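PDB 6M6Q: dicer Related Helicase from Caenorhabditis elegans, which probably hydrolyses ATP and binds single- and double-stranded RNA as a RIG-I-like receptor family helicase, of which this chain is the N-terminal domain. Local coordinates for residues D279-E282 with K283-H286; E287-Y290 with Y291-D295. All coordinates share one frame; numbering follows the deposited sequence.

Contact 1: residues D279-E282 with K283-H286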
ATOM      1  N   ASP B 279      21.844   3.513 -28.325  1.00 87.79           N
ATOM      2  CA  ASP B 279      22.902   4.333 -28.983  1.00 93.29           C
ATOM      3  C   ASP B 279      23.473   5.363 -27.999  1.00 91.03           C
ATOM      4  O   ASP B 279      24.603   5.825 -28.240  1.00 98.39           O
ATOM      5  CB  ASP B 279      22.373   5.030 -30.239  1.00 94.33           C
ATOM      6  CG  ASP B 279      21.872   4.065 -31.298  1.00 93.95           C
ATOM      7  OD1 ASP B 279      22.541   3.038 -31.517  1.00 90.80           O
ATOM      8  OD2 ASP B 279      20.821   4.354 -31.899  1.00 92.72           O
ATOM      9  N   LYS B 280      22.734   5.711 -26.943  1.00 94.33           N
ATOM     10  CA  LYS B 280      23.104   6.839 -26.041  1.00104.05           C
ATOM     11  C   LYS B 280      24.036   6.339 -24.928  1.00104.82           C
ATOM     12  O   LYS B 280      24.415   7.172 -24.073  1.00106.00           O
ATOM     13  CB  LYS B 280      21.890   7.520 -25.405  1.00102.47           C
ATOM     14  CG  LYS B 280      20.555   7.334 -26.096  1.00103.60           C
ATOM     15  CD  LYS B 280      19.421   7.857 -25.259  1.00100.94           C
ATOM     16  CE  LYS B 280      19.000   9.257 -25.636  1.00100.83           C
ATOM     17  NZ  LYS B 280      17.946   9.231 -26.677  1.00104.50           N
ATOM     18  N   LYS B 281      24.403   5.046 -24.935  1.00 98.24           N
ATOM     19  CA  LYS B 281      25.315   4.455 -23.916  1.00102.56           C
ATOM     20  C   LYS B 281      26.726   5.047 -24.095  1.00116.27           C
ATOM     21  O   LYS B 281      27.389   5.304 -23.062  1.00119.16           O
ATOM     22  CB  LYS B 281      25.303   2.924 -24.012  1.00 96.25           C
ATOM     23  CG  LYS B 281      26.341   2.187 -23.163  1.00 99.03           C
ATOM     24  CD  LYS B 281      26.286   2.474 -21.643  1.00105.61           C
ATOM     25  CE  LYS B 281      27.520   1.977 -20.902  1.00105.14           C
ATOM     26  NZ  LYS B 281      28.010   2.958 -19.898  1.00111.26           N
ATOM     27  N   GLU B 282      27.152   5.279 -25.346  1.00132.41           N
ATOM     28  CA  GLU B 282      28.501   5.814 -25.703  1.00134.88           C
ATOM     29  C   GLU B 282      28.743   7.151 -24.975  1.00121.44           C
ATOM     30  O   GLU B 282      29.851   7.327 -24.429  1.00113.88           O
ATOM     31  CB  GLU B 282      28.632   5.977 -27.226  1.00145.15           C
ATOM     32  CG  GLU B 282      30.050   6.300 -27.699  1.00140.66           C
ATOM     33  CD  GLU B 282      30.960   5.091 -27.880  1.00138.35           C
ATOM     34  OE1 GLU B 282      30.568   4.162 -28.621  1.00129.35           O
ATOM     35  OE2 GLU B 282      32.065   5.081 -27.286  1.00126.10           O
ATOM     36  N   LYS B 283      27.736   8.036 -24.949  1.00114.01           N
ATOM     37  CA  LYS B 283      27.829   9.417 -24.386  1.00113.46           C
ATOM     38  C   LYS B 283      27.337   9.440 -22.927  1.00108.32           C
ATOM     39  O   LYS B 283      27.324  10.545 -22.327  1.00 92.51           O
ATOM     40  CB  LYS B 283      27.010  10.394 -25.238  1.00114.56           C
ATOM     41  CG  LYS B 283      27.471  10.554 -26.682  1.00115.61           C
ATOM     42  CD  LYS B 283      27.811  11.995 -27.056  1.00110.86           C
ATOM     43  CE  LYS B 283      26.659  12.962 -26.845  1.00111.24           C
ATOM     44  NZ  LYS B 283      27.134  14.287 -26.377  1.00109.15           N
ATOM     45  N   ASN B 284      26.940   8.276 -22.387  1.00112.36           N
ATOM     46  CA  ASN B 284      26.413   8.093 -21.004  1.00109.52           C
ATOM     47  C   ASN B 284      25.116   8.911 -20.829  1.00110.30           C
ATOM     48  O   ASN B 284      24.927   9.491 -19.735  1.00105.61           O
ATOM     49  CB  ASN B 284      27.473   8.438 -19.945  1.00108.25           C
ATOM     50  CG  ASN B 284      27.592   7.388 -18.861  1.00104.42           C
ATOM     51  OD1 ASN B 284      28.406   6.468 -18.964  1.00101.11           O
ATOM     52  ND2 ASN B 284      26.769   7.501 -17.834  1.00 89.30           N
ATOM     53  N   GLU B 285      24.212   8.871 -21.822  1.00102.95           N
ATOM     54  CA  GLU B 285      22.899   9.582 -21.797  1.00100.81           C
ATOM     55  C   GLU B 285      21.742   8.562 -21.795  1.00 92.96           C
ATOM     56  O   GLU B 285      20.599   8.984 -21.979  1.00 94.27           O
ATOM     57  CB  GLU B 285      22.733  10.518 -23.003  1.00114.40           C
ATOM     58  CG  GLU B 285      23.916  11.428 -23.303  1.00116.76           C
ATOM     59  CD  GLU B 285      23.867  12.028 -24.708  1.00116.56           C
ATOM     60  OE1 GLU B 285      23.829  13.285 -24.829  1.00103.83           O
ATOM     61  OE2 GLU B 285      23.824  11.237 -25.685  1.00110.60           O
ATOM     62  N   HIS B 286      22.036   7.271 -21.618  1.00 88.25           N
ATOM     63  CA  HIS B 286      21.076   6.134 -21.769  1.00 85.38           C
ATOM     64  C   HIS B 286      19.990   6.161 -20.669  1.00 90.68           C
ATOM     65  O   HIS B 286      18.950   5.495 -20.854  1.00 82.19           O
ATOM     66  CB  HIS B 286      21.831   4.798 -21.777  1.00 83.74           C
ATOM     67  CG  HIS B 286      22.767   4.631 -20.627  1.00 86.70           C
ATOM     68  ND1 HIS B 286      23.936   5.362 -20.514  1.00 82.13           N
ATOM     69  CD2 HIS B 286      22.693   3.853 -19.524  1.00 83.35           C
ATOM     70  CE1 HIS B 286      24.539   5.039 -19.392  1.00 87.19           C
ATOM     71  NE2 HIS B 286      23.800   4.107 -18.773  1.00 81.95           N
TER

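Contact 2: residues E287-Y290 with Y291-D295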
ATOM      1  N   GLU B 287      20.227   6.871 -19.561  1.00 93.13           N
ATOM      2  CA  GLU B 287      19.259   6.996 -18.438  1.00 86.69           C
ATOM      3  C   GLU B 287      18.691   8.425 -18.381  1.00 94.71           C
ATOM      4  O   GLU B 287      18.091   8.769 -17.351  1.00 94.84           O
ATOM      5  CB  GLU B 287      19.930   6.625 -17.115  1.00 85.56           C
ATOM      6  CG  GLU B 287      20.464   5.206 -17.070  1.00 88.88           C
ATOM      7  CD  GLU B 287      21.138   4.817 -15.761  1.00 88.41           C
ATOM      8  OE1 GLU B 287      21.885   5.654 -15.206  1.00 81.61           O
ATOM      9  OE2 GLU B 287      20.916   3.669 -15.299  1.00 83.45           O
ATOM     10  N   GLU B 288      18.795   9.188 -19.480  1.00105.86           N
ATOM     11  CA  GLU B 288      18.291  10.586 -19.609  1.00 99.80           C
ATOM     12  C   GLU B 288      16.779  10.599 -19.394  1.00 96.40           C
ATOM     13  O   GLU B 288      16.286  11.577 -18.783  1.00 86.81           O
ATOM     14  CB  GLU B 288      18.613  11.152 -20.993  1.00111.11           C
ATOM     15  CG  GLU B 288      18.997  12.616 -20.988  1.00122.61           C
ATOM     16  CD  GLU B 288      19.843  13.052 -22.177  1.00134.96           C
ATOM     17  OE1 GLU B 288      19.303  13.109 -23.311  1.00134.95           O
ATOM     18  OE2 GLU B 288      21.043  13.323 -21.973  1.00148.87           O
ATOM     19  N   TRP B 289      16.076   9.561 -19.886  1.00 84.36           N
ATOM     20  CA  TRP B 289      14.601   9.437 -19.772  1.00 79.89           C
ATOM     21  C   TRP B 289      14.199   9.298 -18.300  1.00 82.11           C
ATOM     22  O   TRP B 289      13.189   9.938 -17.902  1.00 74.81           O
ATOM     23  CB  TRP B 289      14.055   8.292 -20.631  1.00 75.34           C
ATOM     24  CG  TRP B 289      14.430   6.906 -20.209  1.00 76.33           C
ATOM     25  CD1 TRP B 289      15.370   6.112 -20.792  1.00 84.80           C
ATOM     26  CD2 TRP B 289      13.767   6.084 -19.230  1.00 75.35           C
ATOM     27  NE1 TRP B 289      15.365   4.866 -20.224  1.00 80.61           N
ATOM     28  CE2 TRP B 289      14.401   4.824 -19.254  1.00 79.76           C
ATOM     29  CE3 TRP B 289      12.714   6.286 -18.328  1.00 68.70           C
ATOM     30  CZ2 TRP B 289      14.025   3.785 -18.404  1.00 80.41           C
ATOM     31  CZ3 TRP B 289      12.343   5.258 -17.492  1.00 74.19           C
ATOM     32  CH2 TRP B 289      12.997   4.028 -17.526  1.00 78.92           C
ATOM     33  N   TYR B 290      14.966   8.523 -17.521  1.00 79.85           N
ATOM     34  CA  TYR B 290      14.698   8.250 -16.087  1.00 68.15           C
ATOM     35  C   TYR B 290      14.884   9.541 -15.284  1.00 65.87           C
ATOM     36  O   TYR B 290      13.987   9.882 -14.501  1.00 67.77           O
ATOM     37  CB  TYR B 290      15.566   7.100 -15.565  1.00 71.03           C
ATOM     38  CG  TYR B 290      15.499   6.921 -14.068  1.00 76.33           C
ATOM     39  CD1 TYR B 290      16.536   7.347 -13.247  1.00 77.36           C
ATOM     40  CD2 TYR B 290      14.338   6.486 -13.462  1.00 82.29           C
ATOM     41  CE1 TYR B 290      16.453   7.251 -11.869  1.00 76.81           C
ATOM     42  CE2 TYR B 290      14.239   6.380 -12.084  1.00 87.44           C
ATOM     43  CZ  TYR B 290      15.302   6.760 -11.284  1.00 84.47           C
ATOM     44  OH  TYR B 290      15.210   6.665  -9.924  1.00 89.19           O
ATOM     45  N   TYR B 291      15.998  10.249 -15.488  1.00 67.84           N
ATOM     46  CA  TYR B 291      16.306  11.516 -14.777  1.00 68.82           C
ATOM     47  C   TYR B 291      15.349  12.606 -15.282  1.00 70.85           C
ATOM     48  O   TYR B 291      15.009  13.492 -14.499  1.00 78.74           O
ATOM     49  CB  TYR B 291      17.797  11.867 -14.906  1.00 72.28           C
ATOM     50  CG  TYR B 291      18.718  10.867 -14.250  1.00 78.79           C
ATOM     51  CD1 TYR B 291      18.523  10.480 -12.932  1.00 92.27           C
ATOM     52  CD2 TYR B 291      19.761  10.270 -14.946  1.00 83.36           C
ATOM     53  CE1 TYR B 291      19.330   9.528 -12.326  1.00 90.81           C
ATOM     54  CE2 TYR B 291      20.577   9.313 -14.355  1.00 84.09           C
ATOM     55  CZ  TYR B 291      20.357   8.938 -13.039  1.00 89.78           C
ATOM     56  OH  TYR B 291      21.156   8.009 -12.432  1.00 88.90           O
ATOM     57  N   GLY B 292      14.887  12.501 -16.531  1.00 72.98           N
ATOM     58  CA  GLY B 292      13.850  13.382 -17.114  1.00 80.14           C
ATOM     59  C   GLY B 292      12.508  13.239 -16.405  1.00 78.65           C
ATOM     60  O   GLY B 292      11.812  14.256 -16.235  1.00 88.78           O
ATOM     61  N   PHE B 293      12.154  12.011 -16.027  1.00 77.92           N
ATOM     62  CA  PHE B 293      10.929  11.660 -15.257  1.00 73.64           C
ATOM     63  C   PHE B 293      11.021  12.274 -13.850  1.00 73.33           C
ATOM     64  O   PHE B 293      10.010  12.846 -13.373  1.00 70.28           O
ATOM     65  CB  PHE B 293      10.746  10.136 -15.183  1.00 74.84           C
ATOM     66  CG  PHE B 293       9.638   9.572 -16.044  1.00 75.12           C
ATOM     67  CD1 PHE B 293       9.849   9.281 -17.386  1.00 69.72           C
ATOM     68  CD2 PHE B 293       8.393   9.281 -15.500  1.00 77.76           C
ATOM     69  CE1 PHE B 293       8.827   8.766 -18.173  1.00 65.12           C
ATOM     70  CE2 PHE B 293       7.376   8.760 -16.290  1.00 71.20           C
ATOM     71  CZ  PHE B 293       7.597   8.503 -17.624  1.00 65.27           C
ATOM     72  N   ILE B 294      12.199  12.167 -13.215  1.00 69.51           N
ATOM     73  CA  ILE B 294      12.482  12.697 -11.844  1.00 68.69           C
ATOM     74  C   ILE B 294      12.288  14.218 -11.857  1.00 68.43           C
ATOM     75  O   ILE B 294      11.666  14.749 -10.902  1.00 67.86           O
ATOM     76  CB  ILE B 294      13.900  12.305 -11.378  1.00 75.03           C
ATOM     77  CG1 ILE B 294      14.041  10.795 -11.203  1.00 81.00           C
ATOM     78  CG2 ILE B 294      14.292  13.053 -10.105  1.00 77.70           C
ATOM     79  CD1 ILE B 294      15.439  10.359 -10.852  1.00 85.82           C
ATOM     80  N   ASP B 295      12.765  14.887 -12.914  1.00 69.45           N
ATOM     81  CA  ASP B 295      12.673  16.362 -13.072  1.00 77.50           C
ATOM     82  C   ASP B 295      11.224  16.743 -13.407  1.00 78.28           C
ATOM     83  O   ASP B 295      10.878  17.911 -13.211  1.00 79.62           O
ATOM     84  CB  ASP B 295      13.690  16.880 -14.099  1.00 87.77           C
ATOM     85  CG  ASP B 295      15.128  16.884 -13.587  1.00 92.04           C
ATOM     86  OD1 ASP B 295      15.329  17.271 -12.407  1.00 87.62           O
ATOM     87  OD2 ASP B 295      16.040  16.482 -14.361  1.00 93.06           O
TER

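Contact 1: residues D279-E282 with K283-H286
The chain folds back at Lys280-Glu285 in a Schellman motif, a six-residue reversal with two nested backbone bonds. The outer one runs from Glu285 N to Lys280 O (2.8 Å), and the inner one, from Asn284 N to Lys281 O (3.1 Å), closes a type I turn over Lys281-Asn284. Asn284 takes the left-handed conformation (phi 62°) expected where such a motif reverses the chain. On this frame, Lys281 and His286 lie side by side and point the same way. Lys281 CD sits over one face of the imidazole, 3.9 Å from the ring centroid and 15° off its normal, a CH-pi contact. It gets there because CG is anti to the backbone N (chi1 172°) and the chain then bends at chi2. Lys281 also runs alongside Asn284. Lys280 CB packs on Glu285 CB at 3.9 Å. Both Lys281 and His286 rest on Leu162 of helix 162-171, which ties this surface loop to the body of the domain. Glu285 also forms a long salt bridge with Lys283, its OE1 lying 3.8 Å from Lys283 NZ.

Contact 2: residues E287-Y290 with Y291-D295
Helix 288-295, with Glu287 at its N-cap position, carries this contact along its length, and aromatic residues crowd its first turns. Four i to i+4 backbone bonds join the two segments. The first runs from Tyr291 N to Glu287 O (3.2 Å) and the second from Gly292 N to Glu288 O (2.8 Å). Phe293 N then bonds to Trp289 O (3.0 Å) and Ile294 N to Tyr290 O (3.2 Å), and Phe293 N adds a weak bond to Tyr290 O.

Between the side chains, the neighbouring tyrosines form an offset edge-to-face pair: the edge of Tyr290 turns toward the face of Tyr291, with centroids 5.2 Å apart and planes at 63°. Tyr290 CD1 stands 3.6 Å above the plane of the Tyr291 ring, displaced toward its rim. With CG anti to the carbonyl carbon (chi1 -64°), the Tyr291 ring swings back along the helix, and its CE2 reaches Glu287 CB at 3.9 Å. Cutting Tyr291 back to an alanine is likely to leave the Tyr290 edge without the face it packs on and Glu287 CB without its contact to the ring.

Ile294, one turn on from Tyr290, lays CG1 over a face of that residue's ring. Along another side of the helix, Trp289 meets Phe293 through apolar carbons and joins Phe275 edge-to-face, while Phe293 meets Phe269. Helices 162-171 and 196-204 also touch these aromatic residues, and Tyr291 and Ile294 lie against Arg321 of helix 314-333. On one side of the Tyr290 ring, CE1 touches Ile294 CD1 at 3.4 Å.

Contacts 1 and 2 adjoin in sequence, their centres about 13 Å apart, and lead from a surface loop into the helical interior. Contact 1, centred about 29 Å from the chain centre, has no buried residue among those that touch; charged and polar side chains surround a tight turn. Contact 2, about 19 Å from that centre, is largely buried and depends on aromatic and aliphatic packing along regular helical backbone bonds. Both lean on helix 162-171, contact 1 through Leu162 and contact 2 through Thr163, Thr166 and Lys170. Contact 2 also reaches helices 196-204 and 314-333.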